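Local coordinates for protein ADP-ribose pyrophosphatase (Streptococcus suis, PDB 3O8S) that probably hydrolyses the pyrophosphate bond of ADP-ribose or a related nucleoside diphosphate derivative, as a member of the Nudix hydrolase family, at residues S94-W99 against E116-D121; Q104-N109 against V148-R153; V127-D132 against L189-E194. All coordinates share one frame; numbering follows the deposited sequence.

Interaction 1 (S94-W99 against E116-D121); sequences SLPGGW and EEAGLD. With EDO (1,2-ethanediol), chain F; EDO (1,2-ethanediol), chain C.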
# COMPACT_ATOMS: atom_id res chain seq x y z
N SER A 94 15.55 2.46 -14.20
CA SER A 94 14.46 2.44 -13.24
C SER A 94 14.65 1.32 -12.22
O SER A 94 15.46 0.41 -12.40
CB SER A 94 13.12 2.29 -13.96
OG SER A 94 13.00 1.09 -14.70
N LEU A 95 13.92 1.42 -11.13
CA LEU A 95 13.88 0.37 -10.13
C LEU A 95 13.20 -0.84 -10.75
O LEU A 95 12.23 -0.66 -11.51
CB LEU A 95 13.05 0.82 -8.90
CG LEU A 95 13.54 1.99 -8.08
CD1 LEU A 95 12.51 2.35 -7.01
CD2 LEU A 95 14.87 1.67 -7.44
N PRO A 96 13.63 -2.08 -10.41
CA PRO A 96 12.90 -3.25 -10.94
C PRO A 96 11.44 -3.17 -10.49
O PRO A 96 11.15 -2.65 -9.40
CB PRO A 96 13.64 -4.44 -10.31
CG PRO A 96 15.00 -3.92 -10.01
CD PRO A 96 14.77 -2.49 -9.57
N GLY A 97 10.54 -3.58 -11.35
CA GLY A 97 9.13 -3.53 -11.02
C GLY A 97 8.22 -3.61 -12.22
O GLY A 97 8.57 -4.18 -13.25
N GLY A 98 7.05 -3.03 -12.06
CA GLY A 98 6.03 -3.05 -13.09
C GLY A 98 4.67 -3.31 -12.50
O GLY A 98 4.49 -3.36 -11.28
N TRP A 99 3.69 -3.46 -13.38
CA TRP A 99 2.31 -3.68 -13.01
C TRP A 99 2.14 -5.03 -12.37
O TRP A 99 2.71 -6.03 -12.81
CB TRP A 99 1.38 -3.49 -14.20
CG TRP A 99 1.22 -2.05 -14.58
CD1 TRP A 99 0.75 -1.04 -13.79
CD2 TRP A 99 1.51 -1.47 -15.85
NE1 TRP A 99 0.74 0.14 -14.49
CE2 TRP A 99 1.20 -0.09 -15.76
CE3 TRP A 99 2.03 -1.97 -17.06
CZ2 TRP A 99 1.37 0.79 -16.84
CZ3 TRP A 99 2.20 -1.10 -18.13
CH2 TRP A 99 1.87 0.26 -18.02
N GLU A 116 13.33 -11.74 -12.51
CA GLU A 116 13.17 -11.67 -13.97
C GLU A 116 13.92 -10.51 -14.61
O GLU A 116 14.43 -10.66 -15.71
CB GLU A 116 11.69 -11.55 -14.34
CG GLU A 116 10.91 -12.85 -14.17
CD GLU A 116 9.41 -12.76 -14.36
OE1 GLU A 116 8.87 -11.64 -14.50
OE2 GLU A 116 8.76 -13.83 -14.35
N GLU A 117 13.95 -9.34 -13.96
CA GLU A 117 14.56 -8.13 -14.54
C GLU A 117 16.03 -7.90 -14.16
O GLU A 117 16.75 -7.31 -14.97
CB GLU A 117 13.75 -6.89 -14.11
CG GLU A 117 12.37 -6.85 -14.74
CD GLU A 117 11.38 -5.87 -14.13
OE1 GLU A 117 11.81 -4.87 -13.52
OE2 GLU A 117 10.16 -6.10 -14.30
N ALA A 118 16.46 -8.32 -12.94
CA ALA A 118 17.82 -8.05 -12.48
C ALA A 118 18.65 -9.31 -12.17
O ALA A 118 19.86 -9.18 -11.91
CB ALA A 118 17.76 -7.15 -11.24
N GLY A 119 18.02 -10.49 -12.24
CA GLY A 119 18.65 -11.78 -11.95
C GLY A 119 18.89 -11.97 -10.46
O GLY A 119 19.62 -12.89 -10.05
N LEU A 120 18.27 -11.12 -9.62
CA LEU A 120 18.52 -11.13 -8.20
C LEU A 120 17.44 -11.77 -7.34
O LEU A 120 16.25 -11.54 -7.56
CB LEU A 120 18.77 -9.68 -7.69
CG LEU A 120 19.87 -8.86 -8.43
CD1 LEU A 120 19.99 -7.46 -7.83
CD2 LEU A 120 21.22 -9.57 -8.39
N ASP A 121 17.88 -12.49 -6.30
CA ASP A 121 17.04 -13.06 -5.25
C ASP A 121 17.01 -12.04 -4.15
O ASP A 121 18.06 -11.63 -3.66
CB ASP A 121 17.56 -14.40 -4.74
CG ASP A 121 17.67 -15.50 -5.78
OD1 ASP A 121 16.71 -15.65 -6.58
OD2 ASP A 121 18.65 -16.27 -5.72
C1 EDO F . 11.76 -2.63 -16.38
O1 EDO F . 10.52 -3.19 -16.82
C2 EDO F . 11.55 -1.96 -15.03
O2 EDO F . 11.13 -0.60 -15.23
C1 EDO C . 22.96 -7.57 -10.87
O1 EDO C . 21.66 -6.97 -11.07
C2 EDO C . 23.77 -7.00 -9.70
O2 EDO C . 24.32 -5.74 -10.06

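Interaction 2 (Q104-N109 against V148-R153); sequences QSVKDN and VFILCR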
# COMPACT_ATOMS: atom_id res chain seq x y z
N GLN A 104 -1.18 -12.43 -8.43
CA GLN A 104 -0.12 -12.37 -7.44
C GLN A 104 -0.27 -11.19 -6.50
O GLN A 104 -0.80 -10.15 -6.88
CB GLN A 104 1.26 -12.32 -8.12
CG GLN A 104 1.71 -13.71 -8.57
CD GLN A 104 2.99 -13.67 -9.34
OE1 GLN A 104 4.08 -13.79 -8.77
NE2 GLN A 104 2.89 -13.55 -10.65
N SER A 105 0.20 -11.38 -5.26
CA SER A 105 0.24 -10.37 -4.22
C SER A 105 1.36 -9.37 -4.52
O SER A 105 2.25 -9.67 -5.32
CB SER A 105 0.46 -11.03 -2.86
OG SER A 105 1.81 -11.44 -2.69
N VAL A 106 1.36 -8.21 -3.83
CA VAL A 106 2.35 -7.14 -3.98
C VAL A 106 3.77 -7.70 -3.76
O VAL A 106 4.65 -7.48 -4.59
CB VAL A 106 2.04 -5.96 -3.02
CG1 VAL A 106 3.24 -5.02 -2.87
CG2 VAL A 106 0.82 -5.18 -3.51
N LYS A 107 3.98 -8.41 -2.64
CA LYS A 107 5.25 -9.02 -2.24
C LYS A 107 5.72 -10.04 -3.27
O LYS A 107 6.85 -9.91 -3.73
CB LYS A 107 5.11 -9.65 -0.85
CG LYS A 107 6.32 -10.37 -0.31
CD LYS A 107 6.13 -10.78 1.16
CE LYS A 107 6.41 -9.65 2.13
NZ LYS A 107 6.33 -10.08 3.56
N ASP A 108 4.86 -11.02 -3.66
CA ASP A 108 5.25 -12.06 -4.62
C ASP A 108 5.62 -11.44 -5.95
O ASP A 108 6.60 -11.86 -6.59
CB ASP A 108 4.13 -13.12 -4.79
CG ASP A 108 3.84 -13.96 -3.56
OD1 ASP A 108 4.77 -14.13 -2.72
OD2 ASP A 108 2.70 -14.45 -3.42
N ASN A 109 4.85 -10.42 -6.36
CA ASN A 109 5.05 -9.71 -7.61
C ASN A 109 6.42 -8.98 -7.65
O ASN A 109 7.13 -9.16 -8.64
CB ASN A 109 3.90 -8.74 -7.85
CG ASN A 109 3.83 -8.25 -9.26
OD1 ASN A 109 3.35 -8.93 -10.16
ND2 ASN A 109 4.33 -7.05 -9.46
N VAL A 148 3.44 1.30 -5.56
CA VAL A 148 3.91 0.77 -4.26
C VAL A 148 5.44 0.59 -4.34
O VAL A 148 5.92 -0.20 -5.15
CB VAL A 148 3.19 -0.55 -3.86
CG1 VAL A 148 3.59 -0.99 -2.46
CG2 VAL A 148 1.68 -0.40 -3.96
N PHE A 149 6.19 1.36 -3.54
CA PHE A 149 7.64 1.26 -3.44
C PHE A 149 7.94 0.33 -2.28
O PHE A 149 7.50 0.60 -1.17
CB PHE A 149 8.28 2.64 -3.25
CG PHE A 149 8.24 3.48 -4.50
CD1 PHE A 149 7.11 4.24 -4.81
CD2 PHE A 149 9.32 3.51 -5.38
CE1 PHE A 149 7.07 5.01 -5.96
CE2 PHE A 149 9.29 4.30 -6.52
CZ PHE A 149 8.16 5.04 -6.81
N ILE A 150 8.63 -0.79 -2.56
CA ILE A 150 8.97 -1.80 -1.57
C ILE A 150 10.49 -1.84 -1.37
O ILE A 150 11.24 -2.01 -2.33
CB ILE A 150 8.41 -3.21 -2.00
CG1 ILE A 150 6.86 -3.18 -2.32
CG2 ILE A 150 8.81 -4.34 -1.00
CD1 ILE A 150 5.96 -3.06 -1.13
N LEU A 151 10.92 -1.73 -0.10
CA LEU A 151 12.32 -1.86 0.21
C LEU A 151 12.60 -3.36 0.30
O LEU A 151 11.84 -4.08 0.94
CB LEU A 151 12.72 -1.10 1.48
CG LEU A 151 14.10 -1.38 2.05
CD1 LEU A 151 15.19 -0.65 1.23
CD2 LEU A 151 14.16 -0.97 3.51
N CYS A 152 13.59 -3.83 -0.47
CA CYS A 152 13.98 -5.24 -0.54
C CYS A 152 15.40 -5.38 -0.10
O CYS A 152 16.24 -4.51 -0.32
CB CYS A 152 13.79 -5.82 -1.94
SG CYS A 152 12.09 -5.76 -2.58
N ARG A 153 15.67 -6.52 0.49
CA ARG A 153 16.95 -6.89 1.00
C ARG A 153 17.56 -7.90 0.02
O ARG A 153 16.90 -8.88 -0.35
CB ARG A 153 16.71 -7.47 2.39
CG ARG A 153 17.92 -8.04 3.06
CD ARG A 153 17.55 -8.56 4.43
NE ARG A 153 18.75 -9.04 5.10
CZ ARG A 153 19.18 -10.29 5.07
NH1 ARG A 153 18.45 -11.23 4.49
NH2 ARG A 153 20.31 -10.62 5.67

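Interaction 3 (V127-D132 against L189-E194); sequences VVAILD and LALCLE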
# COMPACT_ATOMS: atom_id res chain seq x y z
N VAL A 127 7.26 -1.42 3.17
CA VAL A 127 6.54 -0.55 2.26
C VAL A 127 7.11 0.86 2.49
O VAL A 127 6.92 1.44 3.56
CB VAL A 127 4.99 -0.59 2.39
CG1 VAL A 127 4.33 0.21 1.25
CG2 VAL A 127 4.48 -2.03 2.39
N VAL A 128 7.84 1.38 1.51
CA VAL A 128 8.39 2.73 1.61
C VAL A 128 7.23 3.75 1.50
O VAL A 128 7.11 4.69 2.29
CB VAL A 128 9.48 3.01 0.52
CG1 VAL A 128 9.97 4.46 0.59
CG2 VAL A 128 10.65 2.02 0.59
N ALA A 129 6.44 3.56 0.46
CA ALA A 129 5.35 4.46 0.06
C ALA A 129 4.38 3.79 -0.88
O ALA A 129 4.77 2.88 -1.61
CB ALA A 129 5.95 5.67 -0.62
N ILE A 130 3.10 4.24 -0.84
CA ILE A 130 1.98 3.90 -1.73
C ILE A 130 1.56 5.23 -2.32
O ILE A 130 0.94 6.03 -1.64
CB ILE A 130 0.81 3.16 -1.03
CG1 ILE A 130 1.30 1.99 -0.20
CG2 ILE A 130 -0.28 2.73 -2.01
CD1 ILE A 130 0.84 2.12 1.13
N LEU A 131 1.97 5.52 -3.55
CA LEU A 131 1.77 6.85 -4.08
C LEU A 131 0.98 6.90 -5.36
O LEU A 131 1.13 6.07 -6.24
CB LEU A 131 3.15 7.51 -4.32
CG LEU A 131 4.04 7.73 -3.09
CD1 LEU A 131 5.47 8.00 -3.51
CD2 LEU A 131 3.47 8.84 -2.18
N ASP A 132 0.20 7.94 -5.47
CA ASP A 132 -0.58 8.20 -6.65
C ASP A 132 0.35 8.79 -7.72
O ASP A 132 0.94 9.85 -7.49
CB ASP A 132 -1.72 9.15 -6.29
CG ASP A 132 -2.57 9.54 -7.45
OD1 ASP A 132 -3.32 8.68 -7.95
OD2 ASP A 132 -2.49 10.70 -7.88
N LEU A 189 13.66 7.87 -5.08
CA LEU A 189 14.87 7.06 -4.79
C LEU A 189 15.48 7.49 -3.47
O LEU A 189 15.85 6.63 -2.67
CB LEU A 189 15.91 7.16 -5.92
CG LEU A 189 15.48 6.72 -7.31
CD1 LEU A 189 16.67 6.60 -8.24
CD2 LEU A 189 14.67 5.43 -7.27
N ALA A 190 15.56 8.83 -3.23
CA ALA A 190 16.07 9.42 -1.98
C ALA A 190 15.17 8.99 -0.80
O ALA A 190 15.69 8.59 0.25
CB ALA A 190 16.14 10.94 -2.09
N LEU A 191 13.85 8.92 -1.02
CA LEU A 191 12.90 8.43 -0.01
C LEU A 191 13.20 6.95 0.33
O LEU A 191 13.22 6.58 1.51
CB LEU A 191 11.43 8.60 -0.48
CG LEU A 191 10.36 8.40 0.63
CD1 LEU A 191 10.35 9.60 1.61
CD2 LEU A 191 8.96 8.14 0.02
N CYS A 192 13.45 6.12 -0.69
CA CYS A 192 13.80 4.70 -0.51
C CYS A 192 15.10 4.56 0.29
O CYS A 192 15.15 3.74 1.21
CB CYS A 192 13.90 4.00 -1.86
SG CYS A 192 12.32 3.83 -2.72
N LEU A 193 16.14 5.42 0.01
CA LEU A 193 17.41 5.39 0.77
C LEU A 193 17.17 5.71 2.25
O LEU A 193 17.67 5.00 3.14
CB LEU A 193 18.45 6.36 0.17
CG LEU A 193 19.80 6.52 0.91
CD1 LEU A 193 20.56 5.20 1.00
CD2 LEU A 193 20.65 7.56 0.26
N GLU A 194 16.37 6.76 2.52
CA GLU A 194 16.00 7.16 3.87
C GLU A 194 15.30 5.98 4.58
O GLU A 194 15.65 5.69 5.72
CB GLU A 194 15.12 8.43 3.83
CG GLU A 194 14.86 9.07 5.19
CD GLU A 194 13.75 10.11 5.21
OE1 GLU A 194 13.53 10.77 4.16
OE2 GLU A 194 13.10 10.26 6.27

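Interaction 1 (S94-W99 against E116-D121)
Pro-96 and Glu-117 bring the backbones closest, with 6.3 Å between their CA atoms, where the irregular strand 93-99 passes the last turn of helix 106-118. Glu-117 spans the gap. Its chain runs extended beyond CG (chi2 166°), long enough to carry the carboxylate to the strand backbone. There OE1 receives the N-H of Gly-97 at 2.8 Å, on the syn side and 26° out of the carboxylate plane. The same OE1 lies 3.2 Å from Pro-96 CA, while OE2 is 2.7 Å from Gly-97 O. Pro-96 CG lies loosely against Ala-118 CB at 4.4 Å; alanine is small enough to let helix and strand draw near. The two segments contain the two ends of the Nudix box, the loop-helix-loop signature of the family, whose helix glutamates commonly bind metal in relatives. Gly-97 and Gly-98 adopt extended angles in which a CB would press on the preceding carbonyl oxygen, and Gly-119 leaves the helix with positive phi. Ethanediol, probably from the crystallisation liquor, occupies two places: one molecule bonds through O2 to Ser-94 OG (2.6 Å), and another donates from O1 to Ala-118 O (3.0 Å).

Interaction 2 (Q104-N109 against V148-R153)
Val-106 meets Val-148 tip to tip and crosses the chain of Ile-150 at a slant, and these three branched residues make up the contact. One methyl of Val-106 does all the touching. With CG1 opposite the backbone N, that methyl leans over the strand and lies 4.1 Å from Val-148 CG1. It comes closer to Ile-150, whose CD1 is 3.8 Å away, and the CG1 methylene of Ile-150 follows at 4.1 Å. Ile-150 turns twice in the same sense (chi1 -53°, chi2 -74°), which folds CD1 back to the methyl of Val-106. Only carbon atoms meet, as suits a buried seam, and the compact beta-branched chains fill it while the backbones stay 8.1 Å apart at the CA atoms of Val-106 and Val-148. In the alpha/beta/alpha sandwich of the Nudix fold, this is where the start of helix 106-118 packs on one face of the sheet; Phe-149 and Leu-151, on the other face of strand 148-153, pack on helix 186-197. Ser-105 is the N-cap of the helix, its short hydroxyl side chain accepting from Asp-108 N at 3.2 Å, nearly straight at 168°. The helix start is also part of the dimer interface. Ser-105 OG is bonded to Lys-135 NZ and Asp-206 OXT of the second subunit, Asp-108 forms a salt bridge with Lys-135 of that subunit, and Lys-107 makes a cation-pi contact with its Phe-205.

Interaction 3 (V127-D132 against L189-E194)
Val-128 packs against Leu-191 and Cys-192 where helix 186-197 lies on the Nudix sheet, on the face away from helix 106-118. The axes of strand 127-132 and helix 189-194 approach to 8.6 Å and run roughly antiparallel, at 146°. The strand carries a classic beta bulge here: Val-128 and Ala-129 stand together opposite Phe-149, and the helix-like psi of Val-128 (-51°) turns both of their CB atoms to the helix, whereas successive residues of a regular strand face opposite sides. Starting from the root of the Val-128 side chain, CB already lies 4.4 Å from Cys-192 SG. The two methyls then part. CG1, held opposite the backbone N by a chi1 of 176°, runs out past Leu-191, the two chains sliding by each other in opposite directions. It comes to 3.9 Å from Leu-191 CD2 and 4.0 Å from Leu-191 CG, and it also reaches the helix backbone, 4.0 Å from Cys-192 CA. CG2 is 4.1 Å from Cys-192 SG, and CG1 is as near to it, which leaves the thiol beside both methyls of the valine. Cysteine is small enough to let the backbones come within 6.1 Å, measured between the CA atoms of Val-128 and Cys-192, and its side chain also touches Ala-76 and Phe-78 of strand 70-79. Leucine at 191 suits its place by length: it can lie over the bulge and span both residues. The single methyl of Ala-129 leaves room for the end of the leucine, with Leu-191 CD2 resting 3.9 Å from Ala-129 CB.

The three contacts join both helical layers to one mixed sheet. Interactions 1 and 2 use opposite ends of helix 106-118, with centres about 10 Å apart, and interaction 1, where an ethanediol lies beside Glu-117, belongs to the probable catalytic region. Interaction 3 lies across the sheet, its centre about 12 Å from that of interaction 2 and about 16 Å from that of interaction 1. Phe-149 links interactions 2 and 3, its O lying 2.8 Å from Val-128 N in a probable hydrogen bond at the bulge. Leu-95 of interaction 1 touches both others: its CD1 is 3.8 Å from Phe-149 CD2 of interaction 2, its CG 3.7 Å from Leu-189 CD2 of interaction 3.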